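Phosphoribosyl-aminoimidazole carboxylase (PDB 3K5I) probably makes N5-carboxyaminoimidazole ribonucleotide from 5-aminoimidazole ribonucleotide, bicarbonate and ATP in purine biosynthesis, as an ATP-grasp enzyme. Local coordinates at residues S42-N47 and K61-H66; T299-A304 and H376-A381; D343-A348 and G366-G371; E350-L353 and S359-L362. All coordinates share one frame; numbering follows the deposited sequence.

Interaction 1. Residues S42-N47 and K61-H66; sequences SANRLN and KQISAH
N44, near the end of helix 34-46, reaches across to the loop 61-66 and gives one amide proton to the backbone of I63. Both pieces belong to the parallel-sheet preATP-grasp domain: the helix runs between strands 26-30 and 49-54, and the loop carries the chain on from strand 49-54 to strand 70-71. The bond from N44 ND2 to I63 O is 3.0 Å long and close to straight, with 165° at the hydrogen. It meets the oxygen end-on, the C=O...N angle being 166°, and the oxygen lies near the plane of the N44 amide. With CG set beside its own backbone N (chi1 -77°), the N44 side chain extends off the helix toward the loop. The same nitrogen also lies 4.0 Å from CD1 of I63, so a methyl group flanks the polar bond.

Further out, I63 packs on R37 and E41 of the same helix, while S64 touches V40. The loop folds back on itself through a hydrogen bond from S64 N to K61 O, and another, between H66 NE2 and V50 O, ties it to strand 49-54. Across the dimer interface, N44 packs on I63 of the second subunit, and I63 on its N44, while R45 forms a salt bridge with E41 of that subunit.

The helix closes with a Schellman motif in which N47 takes positive phi, I48 N pairs with A43 O, and N47 N makes a weak 3.3 Å bond to N44 O.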
loop_
_atom_site.group_PDB
_atom_site.type_symbol
_atom_site.label_atom_id
_atom_site.label_comp_id
_atom_site.label_asym_id
_atom_site.label_seq_id
_atom_site.Cartn_x
_atom_site.Cartn_y
_atom_site.Cartn_z
ATOM N N SER A 42 -3.401 -2.188 -6.220
ATOM C CA SER A 42 -4.298 -3.265 -5.736
ATOM C C SER A 42 -4.200 -4.494 -6.617
ATOM O O SER A 42 -4.350 -5.584 -6.114
ATOM C CB SER A 42 -5.751 -2.785 -5.796
ATOM O OG SER A 42 -5.993 -1.900 -4.719
ATOM N N ALA A 43 -3.959 -4.330 -7.917
ATOM C CA ALA A 43 -3.911 -5.468 -8.822
ATOM C C ALA A 43 -2.730 -6.383 -8.561
ATOM O O ALA A 43 -2.808 -7.638 -8.569
ATOM C CB ALA A 43 -4.097 -4.963 -10.389
ATOM N N ASN A 44 -1.656 -5.694 -8.240
ATOM C CA ASN A 44 -0.320 -6.228 -7.986
ATOM C C ASN A 44 -0.298 -7.087 -6.745
ATOM O O ASN A 44 0.423 -8.110 -6.672
ATOM C CB ASN A 44 0.651 -5.052 -7.790
ATOM C CG ASN A 44 1.048 -4.372 -9.105
ATOM O OD1 ASN A 44 0.770 -4.873 -10.212
ATOM N ND2 ASN A 44 1.790 -3.255 -8.980
ATOM N N ARG A 45 -1.081 -6.637 -5.765
ATOM C CA ARG A 45 -1.128 -7.431 -4.532
ATOM C C ARG A 45 -1.839 -8.777 -4.789
ATOM O O ARG A 45 -1.634 -9.774 -4.118
ATOM C CB ARG A 45 -1.876 -6.628 -3.491
ATOM C CG ARG A 45 -1.134 -5.338 -3.077
ATOM C CD ARG A 45 -0.656 -5.702 -1.703
ATOM N NE ARG A 45 0.380 -4.800 -1.213
ATOM C CZ ARG A 45 0.114 -3.967 -0.209
ATOM N NH1 ARG A 45 -1.083 -3.934 0.353
ATOM N NH2 ARG A 45 1.037 -3.152 0.244
ATOM N N LEU A 46 -2.685 -8.845 -5.806
ATOM C CA LEU A 46 -3.323 -10.121 -6.087
ATOM C C LEU A 46 -2.737 -10.850 -7.329
ATOM O O LEU A 46 -3.180 -11.943 -7.700
ATOM C CB LEU A 46 -4.820 -9.877 -6.212
ATOM C CG LEU A 46 -5.570 -9.375 -4.994
ATOM C CD1 LEU A 46 -6.928 -9.383 -5.699
ATOM C CD2 LEU A 46 -5.447 -10.256 -3.721
ATOM N N ASN A 47 -1.716 -10.256 -7.957
ATOM C CA ASN A 47 -1.070 -10.799 -9.151
ATOM C C ASN A 47 -2.033 -10.890 -10.345
ATOM O O ASN A 47 -2.032 -11.856 -11.126
ATOM C CB ASN A 47 -0.304 -12.088 -8.871
ATOM C CG ASN A 47 0.554 -11.990 -7.645
ATOM O OD1 ASN A 47 0.994 -13.007 -7.078
ATOM N ND2 ASN A 47 0.857 -10.743 -7.266
ATOM N N LYS A 61 1.524 2.670 -15.493
ATOM C CA LYS A 61 2.416 1.817 -16.259
ATOM C C LYS A 61 3.708 1.704 -15.477
ATOM O O LYS A 61 4.271 0.615 -15.445
ATOM C CB LYS A 61 2.693 2.489 -17.596
ATOM C CG LYS A 61 1.456 2.549 -18.481
ATOM C CD LYS A 61 2.056 2.894 -19.899
ATOM C CE LYS A 61 1.059 2.511 -21.008
ATOM N NZ LYS A 61 0.577 3.711 -21.678
ATOM N N GLN A 62 4.083 2.821 -14.842
ATOM C CA GLN A 62 5.249 2.961 -14.007
ATOM C C GLN A 62 5.460 1.878 -12.961
ATOM O O GLN A 62 6.638 1.611 -12.604
ATOM C CB GLN A 62 5.358 4.341 -13.400
ATOM C CG GLN A 62 5.444 5.409 -14.457
ATOM C CD GLN A 62 5.617 6.752 -13.768
ATOM O OE1 GLN A 62 6.107 6.879 -12.630
ATOM N NE2 GLN A 62 5.141 7.779 -14.434
ATOM N N ILE A 63 4.372 1.209 -12.571
ATOM C CA ILE A 63 4.427 0.129 -11.546
ATOM C C ILE A 63 3.854 -1.211 -11.990
ATOM O O ILE A 63 3.310 -1.982 -11.202
ATOM C CB ILE A 63 3.782 0.586 -10.183
ATOM C CG1 ILE A 63 2.278 0.929 -10.358
ATOM C CG2 ILE A 63 4.448 1.896 -9.720
ATOM C CD1 ILE A 63 1.518 0.693 -9.047
ATOM N N SER A 64 3.974 -1.483 -13.277
ATOM C CA SER A 64 3.456 -2.704 -13.844
ATOM C C SER A 64 4.373 -2.967 -15.050
ATOM O O SER A 64 4.085 -2.583 -16.186
ATOM C CB SER A 64 2.053 -2.338 -14.347
ATOM O OG SER A 64 1.482 -3.354 -15.161
ATOM N N ALA A 65 5.502 -3.622 -14.805
ATOM C CA ALA A 65 6.483 -3.887 -15.853
ATOM C C ALA A 65 6.178 -5.140 -16.640
ATOM O O ALA A 65 6.751 -6.174 -16.297
ATOM C CB ALA A 65 7.858 -4.090 -15.189
ATOM N N HIS A 66 5.328 -5.070 -17.664
ATOM C CA HIS A 66 5.040 -6.264 -18.487
ATOM C C HIS A 66 4.768 -5.781 -19.900
ATOM O O HIS A 66 4.781 -4.558 -20.140
ATOM C CB HIS A 66 3.865 -7.063 -17.892
ATOM C CG HIS A 66 2.580 -6.301 -17.757
ATOM N ND1 HIS A 66 1.861 -5.918 -18.860
ATOM C CD2 HIS A 66 1.849 -5.905 -16.685
ATOM C CE1 HIS A 66 0.769 -5.281 -18.479
ATOM N NE2 HIS A 66 0.737 -5.256 -17.166
#

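Interaction 2. Residues T299-A304 and H376-A381; sequences TIEGCA and HITVTA
Two torsions shape this contact: E301 sets CG beside its backbone N (chi1 -65°) and then bends at chi2, 82°, which swings the carboxylate across the strand at T378. T378 in turn places OG1 beside its own backbone N, on the side where a water is held. The contact joins segment 299-304 of the ATP-grasp domain to a strand of the C-terminal domain. E301 OE1 packs over the T378 side chain, 3.4 Å from CB, and the two side chains pass at a slant. No direct hydrogen bond joins the two segments. Instead the water bridges them, donating to E301 OE1 at 2.6 Å and accepting from T378 OG1 at 2.7 Å. Its third partner is H376 NE2, 2.8 Å away, so three side chains grip one water. Farther along the strand, the T380 methyl CG2 lies 4.1 Å from E301 CB.

E301 OE2 bonds to H361 NE2, with S359 OG also close in the modelled conformer, which probably helps hold the carboxylate's rotation. R328 of the second subunit hydrogen-bonds to E301 O. Short helix 299-302 thus rests on one side of the large antiparallel sheet, over strands 373-380 and 358-362; on the other, I377 and V379 pack against helix 384-399.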
loop_
_atom_site.group_PDB
_atom_site.type_symbol
_atom_site.label_atom_id
_atom_site.label_comp_id
_atom_site.label_asym_id
_atom_site.label_seq_id
_atom_site.Cartn_x
_atom_site.Cartn_y
_atom_site.Cartn_z
ATOM N N THR A 299 -9.712 5.266 1.876
ATOM C CA THR A 299 -9.987 3.837 2.121
ATOM C C THR A 299 -8.771 2.923 2.245
ATOM O O THR A 299 -8.809 1.813 2.871
ATOM C CB THR A 299 -11.013 3.360 1.108
ATOM O OG1 THR A 299 -10.522 3.626 -0.230
ATOM C CG2 THR A 299 -12.324 4.142 1.382
ATOM N N ILE A 300 -7.682 3.390 1.629
ATOM C CA ILE A 300 -6.428 2.641 1.655
ATOM C C ILE A 300 -5.931 2.408 3.037
ATOM O O ILE A 300 -5.701 1.293 3.461
ATOM C CB ILE A 300 -5.321 3.386 0.934
ATOM C CG1 ILE A 300 -5.648 3.346 -0.563
ATOM C CG2 ILE A 300 -4.078 2.531 1.064
ATOM C CD1 ILE A 300 -4.632 4.014 -1.576
ATOM N N GLU A 301 -5.797 3.468 3.807
ATOM C CA GLU A 301 -5.330 3.189 5.160
ATOM C C GLU A 301 -6.524 3.107 6.091
ATOM O O GLU A 301 -6.416 2.633 7.245
ATOM C CB GLU A 301 -4.502 4.365 5.650
ATOM C CG GLU A 301 -3.212 4.544 4.839
ATOM C CD GLU A 301 -3.417 5.303 3.527
ATOM O OE1 GLU A 301 -4.522 5.825 3.267
ATOM O OE2 GLU A 301 -2.418 5.331 2.755
ATOM N N GLY A 302 -7.651 3.579 5.580
ATOM C CA GLY A 302 -8.834 3.617 6.413
ATOM C C GLY A 302 -9.701 2.411 6.620
ATOM O O GLY A 302 -10.491 2.410 7.567
ATOM N N CYS A 303 -9.597 1.439 5.720
ATOM C CA CYS A 303 -10.409 0.235 5.794
ATOM C C CYS A 303 -9.615 -0.969 5.338
ATOM O O CYS A 303 -8.589 -0.769 4.703
ATOM C CB CYS A 303 -11.538 0.303 4.783
ATOM S SG CYS A 303 -12.477 1.851 4.585
ATOM N N ALA A 304 -10.101 -2.190 5.607
ATOM C CA ALA A 304 -9.410 -3.408 5.177
ATOM C C ALA A 304 -9.381 -3.548 3.685
ATOM O O ALA A 304 -8.338 -4.051 3.282
ATOM C CB ALA A 304 -9.923 -4.745 5.791
ATOM N N HIS A 376 -1.419 12.877 -2.523
ATOM C CA HIS A 376 -2.299 13.041 -1.367
ATOM C C HIS A 376 -1.611 12.463 -0.158
ATOM O O HIS A 376 -0.705 11.649 -0.301
ATOM C CB HIS A 376 -3.706 12.464 -1.537
ATOM C CG HIS A 376 -3.792 10.963 -1.410
ATOM N ND1 HIS A 376 -3.805 10.143 -2.520
ATOM C CD2 HIS A 376 -3.951 10.138 -0.338
ATOM C CE1 HIS A 376 -3.965 8.884 -2.144
ATOM N NE2 HIS A 376 -4.045 8.848 -0.819
ATOM N N ILE A 377 -2.026 12.952 1.012
ATOM C CA ILE A 377 -1.477 12.516 2.286
ATOM C C ILE A 377 -2.701 12.085 3.043
ATOM O O ILE A 377 -3.750 12.763 3.031
ATOM C CB ILE A 377 -1.015 13.635 3.210
ATOM C CG1 ILE A 377 -0.095 14.562 2.440
ATOM C CG2 ILE A 377 -0.291 13.019 4.456
ATOM C CD1 ILE A 377 0.950 13.767 1.729
ATOM N N THR A 378 -2.567 10.934 3.685
ATOM C CA THR A 378 -3.731 10.513 4.457
ATOM C C THR A 378 -3.271 10.370 5.902
ATOM O O THR A 378 -2.340 9.612 6.165
ATOM C CB THR A 378 -4.364 9.147 3.986
ATOM O OG1 THR A 378 -5.058 9.297 2.763
ATOM C CG2 THR A 378 -5.479 8.717 4.939
ATOM N N VAL A 379 -3.965 11.037 6.812
ATOM C CA VAL A 379 -3.598 10.880 8.247
ATOM C C VAL A 379 -4.680 10.164 9.097
ATOM O O VAL A 379 -5.880 10.512 9.076
ATOM C CB VAL A 379 -3.247 12.259 8.846
ATOM C CG1 VAL A 379 -2.942 12.191 10.327
ATOM C CG2 VAL A 379 -2.079 12.807 8.106
ATOM N N THR A 380 -4.281 9.131 9.836
ATOM C CA THR A 380 -5.279 8.405 10.644
ATOM C C THR A 380 -5.079 8.744 12.144
ATOM O O THR A 380 -4.123 9.404 12.541
ATOM C CB THR A 380 -4.988 6.918 10.498
ATOM O OG1 THR A 380 -3.609 6.695 10.828
ATOM C CG2 THR A 380 -5.109 6.513 9.068
ATOM N N ALA A 381 -5.978 8.271 12.991
ATOM C CA ALA A 381 -5.857 8.480 14.419
ATOM C C ALA A 381 -7.055 7.835 15.086
ATOM O O ALA A 381 -8.115 7.675 14.462
ATOM C CB ALA A 381 -5.623 9.898 14.827
HETATM O O HOH W 1 -5.059 7.153 1.100
#

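Interaction 3. Residues D343-A348 and G366-G371; sequences DTHLQA and GAAKPG
H345, in the first turn of helix 344-352, turns its imidazole toward the methyl group of A368 in the loop between strands 358-362 and 373-380. Here the helix packs on the connection between two antiparallel strands of the C-terminal domain, part of the large antiparallel sheet that this domain shares with the ATP-grasp domain. CG of H345 sits between the backbone N and the carbonyl carbon (chi1 61°), and this carries the ring out from the helix toward the loop. A368 CB meets the ring obliquely. The model draws the two groups closer than such atoms can lie, so their exact separation is doubtful, although the two residues plainly face each other.

G366 lies farther off along the same loop. Its carbonyl oxygen also approaches the ring obliquely, 4.5 Å from H345 NE2.

M374 of strand 373-380 touches both H345 and A368, so it backs the pair from the sheet. Nearby in the loop, A367 O accepts a hydrogen bond from R372, a residue of the 5-aminoimidazole ribonucleotide pocket, and G366 lies about 9 Å from that bound ligand. On the helix itself, L346 covers one face of the imidazole, its CG standing 3.6 Å above the ring plane and displaced toward the rim.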
loop_
_atom_site.group_PDB
_atom_site.type_symbol
_atom_site.label_atom_id
_atom_site.label_comp_id
_atom_site.label_asym_id
_atom_site.label_seq_id
_atom_site.Cartn_x
_atom_site.Cartn_y
_atom_site.Cartn_z
ATOM N N ASP A 343 7.984 23.095 -7.912
ATOM C CA ASP A 343 8.726 22.287 -6.911
ATOM C C ASP A 343 7.886 22.098 -5.665
ATOM O O ASP A 343 8.036 21.154 -4.884
ATOM C CB ASP A 343 10.003 23.026 -6.471
ATOM C CG ASP A 343 9.722 24.272 -5.589
ATOM O OD1 ASP A 343 8.980 25.197 -5.999
ATOM O OD2 ASP A 343 10.265 24.367 -4.460
ATOM N N THR A 344 7.016 23.095 -5.555
ATOM C CA THR A 344 6.031 23.332 -4.518
ATOM C C THR A 344 5.394 22.020 -4.079
ATOM O O THR A 344 5.525 21.610 -2.931
ATOM C CB THR A 344 5.066 24.437 -5.021
ATOM O OG1 THR A 344 5.841 25.545 -5.509
ATOM C CG2 THR A 344 4.092 24.903 -3.946
ATOM N N HIS A 345 4.719 21.285 -4.947
ATOM C CA HIS A 345 4.232 20.046 -4.348
ATOM C C HIS A 345 5.315 19.273 -3.566
ATOM O O HIS A 345 4.963 18.494 -2.655
ATOM C CB HIS A 345 3.596 19.110 -5.424
ATOM C CG HIS A 345 4.546 18.692 -6.496
ATOM N ND1 HIS A 345 5.040 19.582 -7.424
ATOM C CD2 HIS A 345 5.092 17.485 -6.794
ATOM C CE1 HIS A 345 5.857 18.941 -8.246
ATOM N NE2 HIS A 345 5.896 17.668 -7.893
ATOM N N LEU A 346 6.618 19.380 -3.859
ATOM C CA LEU A 346 7.508 18.521 -3.062
ATOM C C LEU A 346 7.719 18.933 -1.634
ATOM O O LEU A 346 7.914 18.165 -0.690
ATOM C CB LEU A 346 8.780 18.102 -3.761
ATOM C CG LEU A 346 8.394 17.496 -5.108
ATOM C CD1 LEU A 346 9.478 17.596 -6.146
ATOM C CD2 LEU A 346 8.092 15.978 -5.010
ATOM N N GLN A 347 7.604 20.238 -1.516
ATOM C CA GLN A 347 7.734 20.838 -0.220
ATOM C C GLN A 347 6.629 20.317 0.714
ATOM O O GLN A 347 6.853 20.041 1.891
ATOM C CB GLN A 347 7.307 22.298 -0.326
ATOM C CG GLN A 347 7.994 23.163 -1.337
ATOM C CD GLN A 347 7.764 24.594 -0.921
ATOM O OE1 GLN A 347 7.947 25.517 -1.720
ATOM N NE2 GLN A 347 7.394 24.777 0.364
ATOM N N ALA A 348 5.415 20.178 0.204
ATOM C CA ALA A 348 4.326 19.632 1.017
ATOM C C ALA A 348 4.582 18.178 1.423
ATOM O O ALA A 348 4.311 17.821 2.557
ATOM C CB ALA A 348 3.072 19.538 0.188
ATOM N N GLY A 366 4.834 14.020 -13.038
ATOM C CA GLY A 366 5.688 14.890 -13.843
ATOM C C GLY A 366 5.663 16.345 -13.446
ATOM O O GLY A 366 5.841 16.679 -12.266
ATOM N N ALA A 367 5.451 17.165 -14.473
ATOM C CA ALA A 367 5.390 18.592 -14.247
ATOM C C ALA A 367 4.162 18.898 -13.440
ATOM O O ALA A 367 3.047 18.608 -13.848
ATOM C CB ALA A 367 5.309 19.375 -15.523
ATOM N N ALA A 368 4.431 19.512 -12.294
ATOM C CA ALA A 368 3.397 19.925 -11.394
ATOM C C ALA A 368 2.859 21.257 -11.983
ATOM O O ALA A 368 3.602 22.237 -11.972
ATOM C CB ALA A 368 4.033 20.182 -9.998
ATOM N N LYS A 369 1.604 21.284 -12.464
ATOM C CA LYS A 369 0.853 22.456 -12.984
ATOM C C LYS A 369 -0.027 23.052 -11.846
ATOM O O LYS A 369 -0.569 22.384 -10.955
ATOM C CB LYS A 369 0.045 22.223 -14.279
ATOM C CG LYS A 369 0.583 22.806 -15.586
ATOM C CD LYS A 369 -0.167 22.215 -16.795
ATOM C CE LYS A 369 -1.027 23.194 -17.617
ATOM N NZ LYS A 369 -1.529 22.564 -18.881
ATOM N N PRO A 370 -0.181 24.361 -11.813
ATOM C CA PRO A 370 -0.992 24.894 -10.718
ATOM C C PRO A 370 -2.393 24.273 -10.671
ATOM O O PRO A 370 -3.108 24.224 -11.670
ATOM C CB PRO A 370 -1.040 26.409 -10.982
ATOM C CG PRO A 370 -0.047 26.627 -12.190
ATOM C CD PRO A 370 0.736 25.363 -12.378
ATOM N N GLY A 371 -2.828 23.825 -9.499
ATOM C CA GLY A 371 -4.167 23.254 -9.439
ATOM C C GLY A 371 -4.111 21.762 -9.787
ATOM O O GLY A 371 -5.109 21.076 -9.584
#

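Interaction 4. Residues E350-L353 and S359-L362; sequences ECAL and SIHL
I360 on strand 358-362, the outermost strand of the sheet within this chain, points into the last turn of helix 344-352. It is a helix-on-sheet contact inside the C-terminal domain, in which the helix leads by a short loop into the strand. No hydrogen bond crosses it; the side-chain contacts are apolar. A352 CB meets the inner part of the isoleucine chain, 3.7 Å from CG1, and the L353 methyl CD2 touches CD1 at 3.8 Å. The L353 and I360 side chains cross at about a right angle. L353 starts away from the strand but folds back to it, CG lying beside its backbone N at chi1 -78°.

The second kind of contact is side chain against backbone: CD1 of I360 lies against the peptide link between A352 and L353, 3.6 Å from A352 C. L353 N is hydrogen-bonded to E350 O at 3.1 Å, which holds this peptide near the end of the helix.

Around the pair, I377 of strand 373-380 packs on both A352 and I360, and L394 of helix 384-399 packs on A352. The second subunit comes up as well, its R313 against I360 and its N47 bonding to L362 O. The closest approach of all is from I360 CD1 to the peptide nitrogen of L353, 3.5 Å.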
loop_
_atom_site.group_PDB
_atom_site.type_symbol
_atom_site.label_atom_id
_atom_site.label_comp_id
_atom_site.label_asym_id
_atom_site.label_seq_id
_atom_site.Cartn_x
_atom_site.Cartn_y
_atom_site.Cartn_z
ATOM N N GLU A 350 7.286 16.748 1.694
ATOM C CA GLU A 350 8.410 16.801 2.602
ATOM C C GLU A 350 7.967 17.105 4.008
ATOM O O GLU A 350 8.437 16.476 4.936
ATOM C CB GLU A 350 9.249 17.921 2.070
ATOM C CG GLU A 350 10.597 17.840 2.645
ATOM C CD GLU A 350 11.331 19.082 2.230
ATOM O OE1 GLU A 350 12.532 18.772 2.163
ATOM O OE2 GLU A 350 10.773 20.209 1.991
ATOM N N CYS A 351 7.037 18.046 4.159
ATOM C CA CYS A 351 6.512 18.376 5.456
ATOM C C CYS A 351 5.745 17.170 6.012
ATOM O O CYS A 351 5.825 16.858 7.229
ATOM C CB CYS A 351 5.524 19.501 5.223
ATOM S SG CYS A 351 4.633 19.806 6.788
ATOM N N ALA A 352 5.038 16.479 5.099
ATOM C CA ALA A 352 4.243 15.305 5.489
ATOM C C ALA A 352 5.136 14.225 6.105
ATOM O O ALA A 352 4.670 13.421 6.923
ATOM C CB ALA A 352 3.487 14.743 4.263
ATOM N N LEU A 353 6.413 14.188 5.696
ATOM C CA LEU A 353 7.304 13.163 6.237
ATOM C C LEU A 353 7.324 13.289 7.745
ATOM O O LEU A 353 7.610 12.333 8.481
ATOM C CB LEU A 353 8.724 13.366 5.734
ATOM C CG LEU A 353 9.019 12.905 4.323
ATOM C CD1 LEU A 353 10.445 13.426 4.036
ATOM C CD2 LEU A 353 8.912 11.399 4.149
ATOM N N SER A 359 0.238 9.071 5.810
ATOM C CA SER A 359 0.676 8.184 4.753
ATOM C C SER A 359 0.786 9.048 3.517
ATOM O O SER A 359 -0.185 9.696 3.142
ATOM C CB SER A 359 -0.351 7.054 4.594
ATOM O OG SER A 359 -0.309 6.396 3.344
ATOM N N ILE A 360 1.978 9.042 2.920
ATOM C CA ILE A 360 2.212 9.854 1.737
ATOM C C ILE A 360 2.065 9.124 0.409
ATOM O O ILE A 360 2.619 8.070 0.263
ATOM C CB ILE A 360 3.628 10.463 1.777
ATOM C CG1 ILE A 360 3.836 11.306 3.069
ATOM C CG2 ILE A 360 3.908 11.140 0.445
ATOM C CD1 ILE A 360 5.176 11.452 3.804
ATOM N N HIS A 361 1.337 9.703 -0.548
ATOM C CA HIS A 361 1.148 9.104 -1.841
ATOM C C HIS A 361 1.428 10.157 -2.856
ATOM O O HIS A 361 0.589 11.056 -3.022
ATOM C CB HIS A 361 -0.349 8.746 -2.029
ATOM C CG HIS A 361 -0.835 7.700 -1.076
ATOM N ND1 HIS A 361 -1.162 6.429 -1.496
ATOM C CD2 HIS A 361 -1.048 7.734 0.267
ATOM C CE1 HIS A 361 -1.529 5.715 -0.443
ATOM N NE2 HIS A 361 -1.462 6.478 0.634
ATOM N N LEU A 362 2.530 10.004 -3.578
ATOM C CA LEU A 362 2.855 10.928 -4.677
ATOM C C LEU A 362 2.477 10.106 -5.918
ATOM O O LEU A 362 2.737 8.897 -6.014
ATOM C CB LEU A 362 4.372 11.196 -4.767
ATOM C CG LEU A 362 4.793 12.020 -3.551
ATOM C CD1 LEU A 362 6.309 12.078 -3.311
ATOM C CD2 LEU A 362 4.198 13.423 -3.759
#

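Overall arrangement
From the N terminus, interaction 1 comes first and closes a short loop through strand 49-54 within the preATP-grasp domain, in series with the rest. Interaction 2 then closes a long loop, joining helix 299-302 of the ATP-grasp domain to strand 373-380 of the C-terminal domain. Inside it nests interaction 3, between helix 344-352 and the loop 366-371, and inside that nests interaction 4, which ties the end of the same helix to strand 358-362. Interactions 2 and 4 touch directly, through E301 and neighbouring strands of one sheet. Segments of all four reach the second subunit, so the dimer interface runs past these contacts.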